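Local atomic coordinates of uncharacterized HTH-type transcriptional regulator yydK (Bacillus subtilis subsp. subtilis, PDB entry 3BWG), a protein that probably binds DNA and regulates transcription as a GntR-family protein, joining a winged helix-turn-helix domain to a UTRA domain. Residues S160-I165 with Q214-S219; D122-K127 with T150-E155; F60-R63 with I67-R70. All blocks are in the same frame, centred on the assembly; numbering follows the deposited sequence.

Interaction 1: residues S160-I165 with Q214-S219; sequences SIFHYI and QPFDYS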
loop_
_atom_site.group_PDB
_atom_site.type_symbol
_atom_site.label_atom_id
_atom_site.label_comp_id
_atom_site.label_asym_id
_atom_site.label_seq_id
_atom_site.Cartn_x
_atom_site.Cartn_y
_atom_site.Cartn_z
ATOM N N SER B 160 -20.643 -8.164 1.058
ATOM C CA SER B 160 -19.212 -8.473 1.057
ATOM C C SER B 160 -18.941 -9.884 0.557
ATOM O O SER B 160 -19.194 -10.889 1.244
ATOM C CB SER B 160 -18.596 -8.275 2.442
ATOM O OG SER B 160 -17.187 -8.388 2.336
ATOM N N ILE B 161 -18.412 -9.966 -0.652
ATOM C CA ILE B 161 -18.083 -11.267 -1.230
ATOM C C ILE B 161 -16.983 -11.981 -0.383
ATOM O O ILE B 161 -17.078 -13.165 -0.126
ATOM C CB ILE B 161 -17.674 -11.103 -2.759
ATOM C CG1 ILE B 161 -18.851 -10.494 -3.546
ATOM C CG2 ILE B 161 -17.190 -12.449 -3.382
ATOM C CD1 ILE B 161 -18.573 -10.175 -4.991
ATOM N N PHE B 162 -15.964 -11.236 0.057
ATOM C CA PHE B 162 -14.870 -11.790 0.865
ATOM C C PHE B 162 -15.359 -12.302 2.184
ATOM O O PHE B 162 -14.824 -13.287 2.688
ATOM C CB PHE B 162 -13.790 -10.752 1.125
ATOM C CG PHE B 162 -12.854 -10.547 -0.042
ATOM C CD1 PHE B 162 -13.090 -11.150 -1.270
ATOM C CD2 PHE B 162 -11.795 -9.692 0.059
ATOM C CE1 PHE B 162 -12.261 -10.948 -2.346
ATOM C CE2 PHE B 162 -10.955 -9.482 -1.052
ATOM C CZ PHE B 162 -11.199 -10.127 -2.233
ATOM N N HIS B 163 -16.370 -11.626 2.741
ATOM C CA HIS B 163 -17.025 -12.160 3.921
ATOM C C HIS B 163 -17.562 -13.571 3.725
ATOM O O HIS B 163 -17.327 -14.399 4.580
ATOM C CB HIS B 163 -18.117 -11.246 4.503
ATOM C CG HIS B 163 -18.683 -11.776 5.792
ATOM N ND1 HIS B 163 -18.054 -11.596 7.006
ATOM C CD2 HIS B 163 -19.770 -12.550 6.040
ATOM C CE1 HIS B 163 -18.753 -12.198 7.956
ATOM N NE2 HIS B 163 -19.790 -12.799 7.396
ATOM N N TYR B 164 -18.274 -13.840 2.625
ATOM C CA TYR B 164 -18.839 -15.170 2.361
ATOM C C TYR B 164 -17.725 -16.194 2.146
ATOM O O TYR B 164 -17.807 -17.342 2.583
ATOM C CB TYR B 164 -19.786 -15.123 1.149
ATOM C CG TYR B 164 -20.043 -16.447 0.443
ATOM C CD1 TYR B 164 -20.851 -17.462 1.027
ATOM C CD2 TYR B 164 -19.476 -16.689 -0.833
ATOM C CE1 TYR B 164 -21.063 -18.712 0.352
ATOM C CE2 TYR B 164 -19.669 -17.909 -1.509
ATOM C CZ TYR B 164 -20.465 -18.915 -0.932
ATOM O OH TYR B 164 -20.663 -20.100 -1.673
ATOM N N ILE B 165 -16.690 -15.745 1.452
ATOM C CA ILE B 165 -15.568 -16.582 1.088
ATOM C C ILE B 165 -14.900 -17.116 2.335
ATOM O O ILE B 165 -14.624 -18.309 2.398
ATOM C CB ILE B 165 -14.606 -15.810 0.169
ATOM C CG1 ILE B 165 -15.337 -15.586 -1.160
ATOM C CG2 ILE B 165 -13.263 -16.583 -0.006
ATOM C CD1 ILE B 165 -14.508 -14.949 -2.246
ATOM N N GLN B 214 -2.651 -19.691 -4.768
ATOM C CA GLN B 214 -3.612 -19.839 -5.858
ATOM C C GLN B 214 -4.559 -18.599 -6.045
ATOM O O GLN B 214 -5.303 -18.227 -5.096
ATOM C CB GLN B 214 -4.392 -21.097 -5.549
ATOM C CG GLN B 214 -5.327 -21.590 -6.623
ATOM C CD GLN B 214 -5.968 -22.962 -6.270
ATOM O OE1 GLN B 214 -5.643 -23.568 -5.250
ATOM N NE2 GLN B 214 -6.870 -23.430 -7.110
ATOM N N PRO B 215 -4.564 -17.963 -7.267
ATOM C CA PRO B 215 -5.506 -16.840 -7.440
ATOM C C PRO B 215 -6.934 -17.336 -7.298
ATOM O O PRO B 215 -7.222 -18.480 -7.665
ATOM C CB PRO B 215 -5.286 -16.387 -8.889
ATOM C CG PRO B 215 -3.992 -16.963 -9.318
ATOM C CD PRO B 215 -3.796 -18.228 -8.504
ATOM N N PHE B 216 -7.825 -16.484 -6.783
ATOM C CA PHE B 216 -9.263 -16.818 -6.731
ATOM C C PHE B 216 -10.177 -15.715 -7.289
ATOM O O PHE B 216 -11.330 -15.995 -7.643
ATOM C CB PHE B 216 -9.724 -17.231 -5.304
ATOM C CG PHE B 216 -9.766 -16.089 -4.298
ATOM C CD1 PHE B 216 -10.927 -15.331 -4.112
ATOM C CD2 PHE B 216 -8.660 -15.802 -3.524
ATOM C CE1 PHE B 216 -10.995 -14.288 -3.194
ATOM C CE2 PHE B 216 -8.700 -14.735 -2.582
ATOM C CZ PHE B 216 -9.883 -13.980 -2.432
ATOM N N ASP B 217 -9.660 -14.485 -7.369
ATOM C CA ASP B 217 -10.464 -13.286 -7.737
ATOM C C ASP B 217 -9.592 -12.281 -8.517
ATOM O O ASP B 217 -8.536 -11.889 -8.055
ATOM C CB ASP B 217 -11.043 -12.666 -6.445
ATOM C CG ASP B 217 -11.666 -11.260 -6.634
ATOM O OD1 ASP B 217 -11.888 -10.775 -7.742
ATOM O OD2 ASP B 217 -12.007 -10.647 -5.615
ATOM N N TYR B 218 -10.001 -11.935 -9.733
ATOM C CA TYR B 218 -9.408 -10.878 -10.505
ATOM C C TYR B 218 -10.505 -9.862 -10.680
ATOM O O TYR B 218 -11.595 -10.194 -11.172
ATOM C CB TYR B 218 -8.970 -11.399 -11.883
ATOM C CG TYR B 218 -8.511 -10.330 -12.823
ATOM C CD1 TYR B 218 -7.442 -9.494 -12.479
ATOM C CD2 TYR B 218 -9.114 -10.165 -14.073
ATOM C CE1 TYR B 218 -7.019 -8.495 -13.333
ATOM C CE2 TYR B 218 -8.690 -9.195 -14.935
ATOM C CZ TYR B 218 -7.633 -8.372 -14.569
ATOM O OH TYR B 218 -7.174 -7.401 -15.449
ATOM N N SER B 219 -10.215 -8.619 -10.311
ATOM C CA SER B 219 -11.189 -7.548 -10.451
ATOM C C SER B 219 -10.602 -6.331 -11.180
ATOM O O SER B 219 -9.372 -6.079 -11.163
ATOM C CB SER B 219 -11.754 -7.169 -9.079
ATOM O OG SER B 219 -10.814 -6.398 -8.376
#

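Interaction 2: residues D122-K127 with T150-E155; sequences DIYYVK and TYLNNE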
loop_
_atom_site.group_PDB
_atom_site.type_symbol
_atom_site.label_atom_id
_atom_site.label_comp_id
_atom_site.label_asym_id
_atom_site.label_seq_id
_atom_site.Cartn_x
_atom_site.Cartn_y
_atom_site.Cartn_z
ATOM N N ASP B 122 -14.711 -22.661 -15.834
ATOM C CA ASP B 122 -15.800 -21.729 -15.490
ATOM C C ASP B 122 -15.376 -20.662 -14.468
ATOM O O ASP B 122 -14.635 -20.945 -13.514
ATOM C CB ASP B 122 -16.980 -22.487 -14.887
ATOM C CG ASP B 122 -17.730 -23.319 -15.897
ATOM O OD1 ASP B 122 -17.539 -23.111 -17.113
ATOM O OD2 ASP B 122 -18.538 -24.169 -15.470
ATOM N N ILE B 123 -15.816 -19.432 -14.672
ATOM C CA ILE B 123 -15.665 -18.415 -13.635
ATOM C C ILE B 123 -17.061 -17.905 -13.293
ATOM O O ILE B 123 -17.954 -18.032 -14.146
ATOM C CB ILE B 123 -14.674 -17.264 -14.032
ATOM C CG1 ILE B 123 -15.014 -16.581 -15.373
ATOM C CG2 ILE B 123 -13.247 -17.826 -14.142
ATOM C CD1 ILE B 123 -15.865 -15.305 -15.288
ATOM N N TYR B 124 -17.257 -17.400 -12.062
ATOM C CA TYR B 124 -18.363 -16.475 -11.772
ATOM C C TYR B 124 -17.994 -15.079 -12.212
ATOM O O TYR B 124 -16.918 -14.593 -11.860
ATOM C CB TYR B 124 -18.670 -16.383 -10.290
ATOM C CG TYR B 124 -19.605 -17.435 -9.855
ATOM C CD1 TYR B 124 -19.147 -18.552 -9.146
ATOM C CD2 TYR B 124 -20.937 -17.362 -10.206
ATOM C CE1 TYR B 124 -20.022 -19.545 -8.757
ATOM C CE2 TYR B 124 -21.834 -18.368 -9.846
ATOM C CZ TYR B 124 -21.381 -19.441 -9.119
ATOM O OH TYR B 124 -22.276 -20.421 -8.766
ATOM N N TYR B 125 -18.893 -14.420 -12.946
ATOM C CA TYR B 125 -18.619 -13.068 -13.397
ATOM C C TYR B 125 -19.522 -12.108 -12.682
ATOM O O TYR B 125 -20.727 -12.310 -12.654
ATOM C CB TYR B 125 -18.859 -12.963 -14.908
ATOM C CG TYR B 125 -18.872 -11.556 -15.457
ATOM C CD1 TYR B 125 -17.671 -10.884 -15.698
ATOM C CD2 TYR B 125 -20.081 -10.900 -15.774
ATOM C CE1 TYR B 125 -17.664 -9.614 -16.193
ATOM C CE2 TYR B 125 -20.076 -9.609 -16.302
ATOM C CZ TYR B 125 -18.850 -8.976 -16.493
ATOM O OH TYR B 125 -18.750 -7.707 -17.016
ATOM N N VAL B 126 -18.958 -11.044 -12.125
ATOM C CA VAL B 126 -19.810 -10.034 -11.516
ATOM C C VAL B 126 -19.564 -8.624 -12.022
ATOM O O VAL B 126 -18.421 -8.227 -12.277
ATOM C CB VAL B 126 -19.978 -10.181 -9.938
ATOM C CG1 VAL B 126 -19.280 -11.396 -9.388
ATOM C CG2 VAL B 126 -19.741 -8.878 -9.158
ATOM N N LYS B 127 -20.652 -7.915 -12.289
ATOM C CA LYS B 127 -20.577 -6.554 -12.746
ATOM C C LYS B 127 -21.474 -5.770 -11.771
ATOM O O LYS B 127 -22.659 -6.116 -11.602
ATOM C CB LYS B 127 -21.088 -6.450 -14.182
ATOM C CG LYS B 127 -20.994 -5.026 -14.739
ATOM C CD LYS B 127 -21.799 -4.787 -16.032
ATOM C CE LYS B 127 -21.008 -5.272 -17.246
ATOM N NZ LYS B 127 -21.822 -4.981 -18.483
ATOM N N THR B 150 -17.386 -21.706 -5.153
ATOM C CA THR B 150 -18.141 -22.732 -5.857
ATOM C C THR B 150 -19.572 -22.305 -6.166
ATOM O O THR B 150 -20.178 -22.830 -7.106
ATOM C CB THR B 150 -18.129 -24.080 -5.120
ATOM O OG1 THR B 150 -18.339 -23.840 -3.729
ATOM C CG2 THR B 150 -16.791 -24.828 -5.352
ATOM N N TYR B 151 -20.101 -21.394 -5.348
ATOM C CA TYR B 151 -21.419 -20.809 -5.575
ATOM C C TYR B 151 -21.474 -19.350 -5.111
ATOM O O TYR B 151 -20.895 -18.984 -4.084
ATOM C CB TYR B 151 -22.509 -21.637 -4.888
ATOM C CG TYR B 151 -23.922 -21.164 -5.212
ATOM C CD1 TYR B 151 -24.504 -21.402 -6.481
ATOM C CD2 TYR B 151 -24.663 -20.447 -4.270
ATOM C CE1 TYR B 151 -25.811 -20.952 -6.767
ATOM C CE2 TYR B 151 -25.957 -20.014 -4.529
ATOM C CZ TYR B 151 -26.521 -20.247 -5.765
ATOM O OH TYR B 151 -27.802 -19.793 -5.996
ATOM N N LEU B 152 -22.152 -18.515 -5.911
ATOM C CA LEU B 152 -22.421 -17.128 -5.578
ATOM C C LEU B 152 -23.884 -16.835 -5.883
ATOM O O LEU B 152 -24.484 -17.432 -6.788
ATOM C CB LEU B 152 -21.501 -16.162 -6.378
ATOM C CG LEU B 152 -20.006 -16.099 -5.995
ATOM C CD1 LEU B 152 -19.142 -15.191 -6.972
ATOM C CD2 LEU B 152 -19.874 -15.664 -4.539
ATOM N N ASN B 153 -24.487 -15.928 -5.126
ATOM C CA ASN B 153 -25.842 -15.471 -5.495
ATOM C C ASN B 153 -25.993 -13.973 -5.377
ATOM O O ASN B 153 -25.087 -13.296 -4.929
ATOM C CB ASN B 153 -26.963 -16.201 -4.743
ATOM C CG ASN B 153 -26.914 -15.982 -3.251
ATOM O OD1 ASN B 153 -26.286 -15.054 -2.763
ATOM N ND2 ASN B 153 -27.568 -16.857 -2.516
ATOM N N ASN B 154 -27.144 -13.461 -5.793
ATOM C CA ASN B 154 -27.363 -12.038 -5.739
ATOM C C ASN B 154 -27.082 -11.428 -4.370
ATOM O O ASN B 154 -26.456 -10.380 -4.281
ATOM C CB ASN B 154 -28.759 -11.684 -6.234
ATOM C CG ASN B 154 -28.730 -10.498 -7.181
ATOM O OD1 ASN B 154 -29.183 -9.409 -6.824
ATOM N ND2 ASN B 154 -28.128 -10.688 -8.389
ATOM N N GLU B 155 -27.534 -12.094 -3.308
ATOM C CA GLU B 155 -27.358 -11.574 -1.951
ATOM C C GLU B 155 -25.881 -11.392 -1.540
ATOM O O GLU B 155 -25.492 -10.342 -1.024
ATOM C CB GLU B 155 -28.119 -12.425 -0.934
ATOM C CG GLU B 155 -27.843 -12.021 0.508
ATOM C CD GLU B 155 -28.754 -12.677 1.522
ATOM O OE1 GLU B 155 -29.656 -13.460 1.151
ATOM O OE2 GLU B 155 -28.582 -12.382 2.714
#

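Interaction 3: residues F60-R63 with I67-R70; sequences FQVR and IFVR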
loop_
_atom_site.group_PDB
_atom_site.type_symbol
_atom_site.label_atom_id
_atom_site.label_comp_id
_atom_site.label_asym_id
_atom_site.label_seq_id
_atom_site.Cartn_x
_atom_site.Cartn_y
_atom_site.Cartn_z
ATOM N N PHE B 60 3.483 1.312 16.937
ATOM C CA PHE B 60 4.865 0.951 16.741
ATOM C C PHE B 60 5.640 1.123 18.061
ATOM O O PHE B 60 5.223 1.859 18.953
ATOM C CB PHE B 60 5.517 1.735 15.571
ATOM C CG PHE B 60 5.736 3.202 15.852
ATOM C CD1 PHE B 60 4.707 4.124 15.657
ATOM C CD2 PHE B 60 6.983 3.664 16.260
ATOM C CE1 PHE B 60 4.894 5.481 15.886
ATOM C CE2 PHE B 60 7.189 5.030 16.500
ATOM C CZ PHE B 60 6.140 5.935 16.309
ATOM N N GLN B 61 6.761 0.427 18.181
ATOM C CA GLN B 61 7.547 0.470 19.396
ATOM C C GLN B 61 8.977 0.926 19.118
ATOM O O GLN B 61 9.583 0.495 18.149
ATOM C CB GLN B 61 7.523 -0.906 20.044
ATOM C CG GLN B 61 6.090 -1.433 20.170
ATOM C CD GLN B 61 5.954 -2.502 21.223
ATOM O OE1 GLN B 61 5.583 -3.636 20.914
ATOM N NE2 GLN B 61 6.279 -2.158 22.475
ATOM N N VAL B 62 9.488 1.841 19.937
ATOM C CA VAL B 62 10.871 2.279 19.799
ATOM C C VAL B 62 11.616 1.980 21.104
ATOM O O VAL B 62 11.386 2.630 22.146
ATOM C CB VAL B 62 11.013 3.764 19.321
ATOM C CG1 VAL B 62 10.145 4.020 18.105
ATOM C CG2 VAL B 62 10.680 4.746 20.406
ATOM N N ARG B 63 12.463 0.949 21.070
ATOM C CA ARG B 63 13.103 0.487 22.307
ATOM C C ARG B 63 13.982 1.594 22.881
ATOM O O ARG B 63 14.694 2.307 22.143
ATOM C CB ARG B 63 13.870 -0.824 22.111
ATOM C CG ARG B 63 13.010 -2.099 22.238
ATOM C CD ARG B 63 13.554 -3.231 21.342
ATOM N NE ARG B 63 15.026 -3.346 21.363
ATOM C CZ ARG B 63 15.844 -2.986 20.362
ATOM N NH1 ARG B 63 15.361 -2.473 19.226
ATOM N NH2 ARG B 63 17.160 -3.136 20.497
ATOM N N ILE B 67 5.990 2.872 23.445
ATOM C CA ILE B 67 4.953 2.347 22.561
ATOM C C ILE B 67 4.149 3.538 22.092
ATOM O O ILE B 67 3.689 4.307 22.927
ATOM C CB ILE B 67 3.933 1.462 23.314
ATOM C CG1 ILE B 67 4.614 0.408 24.200
ATOM C CG2 ILE B 67 2.940 0.846 22.335
ATOM C CD1 ILE B 67 3.790 0.068 25.480
ATOM N N PHE B 68 3.982 3.668 20.767
ATOM C CA PHE B 68 3.348 4.835 20.133
ATOM C C PHE B 68 2.245 4.446 19.139
ATOM O O PHE B 68 2.284 3.374 18.548
ATOM C CB PHE B 68 4.435 5.668 19.407
ATOM C CG PHE B 68 5.525 6.161 20.320
ATOM C CD1 PHE B 68 5.402 7.389 20.964
ATOM C CD2 PHE B 68 6.667 5.391 20.550
ATOM C CE1 PHE B 68 6.388 7.842 21.823
ATOM C CE2 PHE B 68 7.656 5.836 21.407
ATOM C CZ PHE B 68 7.520 7.051 22.052
ATOM N N VAL B 69 1.295 5.349 18.918
ATOM C CA VAL B 69 0.213 5.140 17.963
ATOM C C VAL B 69 0.832 5.255 16.552
ATOM O O VAL B 69 1.601 6.177 16.287
ATOM C CB VAL B 69 -0.967 6.163 18.197
ATOM C CG1 VAL B 69 -2.080 6.014 17.150
ATOM C CG2 VAL B 69 -1.591 5.983 19.609
ATOM N N ARG B 70 0.478 4.316 15.681
ATOM C CA ARG B 70 1.001 4.184 14.343
ATOM C C ARG B 70 -0.031 4.646 13.314
ATOM O O ARG B 70 0.336 5.210 12.272
ATOM C CB ARG B 70 1.402 2.700 14.092
ATOM C CG ARG B 70 1.767 2.294 12.621
ATOM C CD ARG B 70 2.884 3.113 12.005
ATOM N NE ARG B 70 3.036 2.891 10.542
ATOM C CZ ARG B 70 2.509 3.657 9.569
ATOM N NH1 ARG B 70 1.767 4.703 9.859
ATOM N NH2 ARG B 70 2.752 3.383 8.284
#

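Interaction 1: residues S160-I165 with Q214-S219
Helix 161-165 runs almost exactly antiparallel to strand 215-219, at 174°, yet their axes come no closer than 11.7 Å, so Phe162, Ile165, Phe216 and Asp217 must bridge the gap with their side chains. Phe216 is the hub. Its CG sits between the backbone N and the carbonyl carbon (chi1 71°), a rotation that sends the ring off the strand toward the helix, where its corner CE1 makes the closest approach to both helix residues. CE1 of Phe162 lies 3.7 Å from Phe216 CE1, near the plane of the Phe216 ring and at its edge. CD1 of Ile165, the end of an extended side chain, approaches the same Phe216 CE1 obliquely at 3.7 Å. The two rings are inclined at 59° with centroids 5.7 Å apart, a tilted pair that is neither a stack nor a T.

Asp217 meets the Phe162 ring differently. Its OD2 stands 3.3 Å from Phe162 CE1, close to the ring plane, with the carboxylate turned steeply against the ring; the approach is probably mildly favourable, since the C-H rim carries a slight positive charge. Were Phe216 an alanine, Ile165 CD1 and the Phe162 edge would probably lose their shared partner, and a gap would open between helix and strand. At the start of the helix, Ser160 OG accepts a weak capping bond from His163 N, 3.4 Å long. Around this cluster, Phe208 meets Phe162 edge-to-face, and Ile173 touches Phe162, Ile165 and Phe216, bringing two more strands into the same apolar patch. Such packing of a short helix through aromatic and branched side chains belongs to the alpha+beta fold of the UTRA domain, helices packed against an antiparallel sheet.

Interaction 2: residues D122-K127 with T150-E155
Tyr124, on strand 123-127, makes a largely apolar contact with residues 150-155, which lead into helix 154-157, joining the six-stranded sheet of the UTRA domain to the connection between strand 135-145 and that helix. Nearest CA atoms are those of Tyr124 and Leu152, 7.4 Å apart, too far for strand pairing, and the Tyr124 side chain spans the gap. Leu152 lies over one face of it: CB stands 4.0 Å from the centroid of the Tyr124 ring and only 8° off the ring normal, a well-centred CH-pi contact. With CG anti to its own carbonyl carbon (chi1 -72°), Leu152 folds back along the tyrosine, and its CD1 reaches Tyr124 CB at 3.6 Å. The two side chains therefore run alongside one another head to tail, the leucine methyl at the root of the tyrosine and the leucine backbone near its hydroxyl end.

At that far end the ring meets main chain. Tyr124 CZ is 3.4 Å from Leu152 N, the carbonyl oxygen of Thr150 lies at the ring edge in its plane, and Tyr124 OH rests 3.3 Å from Tyr151 CA. Tyr151 CD1 also comes within 3.3 Å of Tyr124 OH, although Tyr151 sets out from its backbone away from the strand; CD1 is the ring atom nearest the hydroxyl. Burial is thus graded, from the covered Tyr124 and Leu152 to the exposed Thr150 and Tyr151.

Beyond the pair, Asn153 OD1 caps Ile156 N at the start of helix 154-157. Tyr124 also touches Val104 of strand 95-105, and its backbone bonds to Tyr144 of strand 135-145, while Leu152 touches Tyr164 of helix 161-167.

Interaction 3: residues F60-R63 with I67-R70
Phe60 and Phe68 form the hydrogen-bonded pair of a short antiparallel hairpin, and the Phe60 side chain can be followed across it from root to tip. CB leaves the strand on the same side of the sheet as Phe68, and with CG placed between the backbone N and the carbonyl carbon (chi1 70°) the ring swings over the partner strand. CD1 lies 3.9 Å from Arg70 CB, at the ring edge. CE1 comes 3.4 Å from the carbonyl oxygen of Val69. CZ, at the tip, touches Phe68 CB at 3.5 Å, and that CB sits over one face of the Phe60 ring, 3.8 Å from its centroid and displaced toward the rim, a CH-pi contact. CE2 completes the circuit with a looser approach to Phe68 CB and CD2. The two rings are only 24° from parallel, but they are slid apart, with centroids 5.5 Å apart and little overlap. On the far part of the Phe68 ring, Val62 CG2 presses on CE2 at 3.4 Å.

Beneath the rings, two backbone bonds fasten the pair: Phe60 N to Phe68 O, and Phe68 N to Phe60 O at 2.8 Å, the latter nearly straight. Gln61 and Ile67 form the following non-hydrogen-bonded pair and project from the other side, toward Leu50 of helix 43-55. This hairpin is the wing of the winged helix-turn-helix fold. Arg70 leads away from the hairpin to the subunit interface, where NH1 makes a salt bridge with Asp177 of the second subunit, whose Phe175 also meets the Phe60 ring. The chemistry divides: main-chain bonds fix the register, carbon and aromatic surface dominate the side of Phe60 and Phe68, and the guanidinium is shared between that subunit and Asn235 of its own chain.

In the fold
Three contacts illustrate how chemistry follows place. Interaction 1 is the buried one, a helix packed on the large sheet by side chains alone. Interaction 2, partly buried, joins the same sheet to the chain just ahead of the preceding helix. These two touch, with centres about 10 Å apart: Tyr164 packs on Leu152, and its OH probably bonds to Tyr151 O, and both contacts reach the same sheet. Interaction 3 stands apart in the DNA-binding family region, its centre about 33 Å and 43 Å from those of interactions 1 and 2. It alone pairs strands through backbone bonds, and its tie to the second subunit includes a salt bridge.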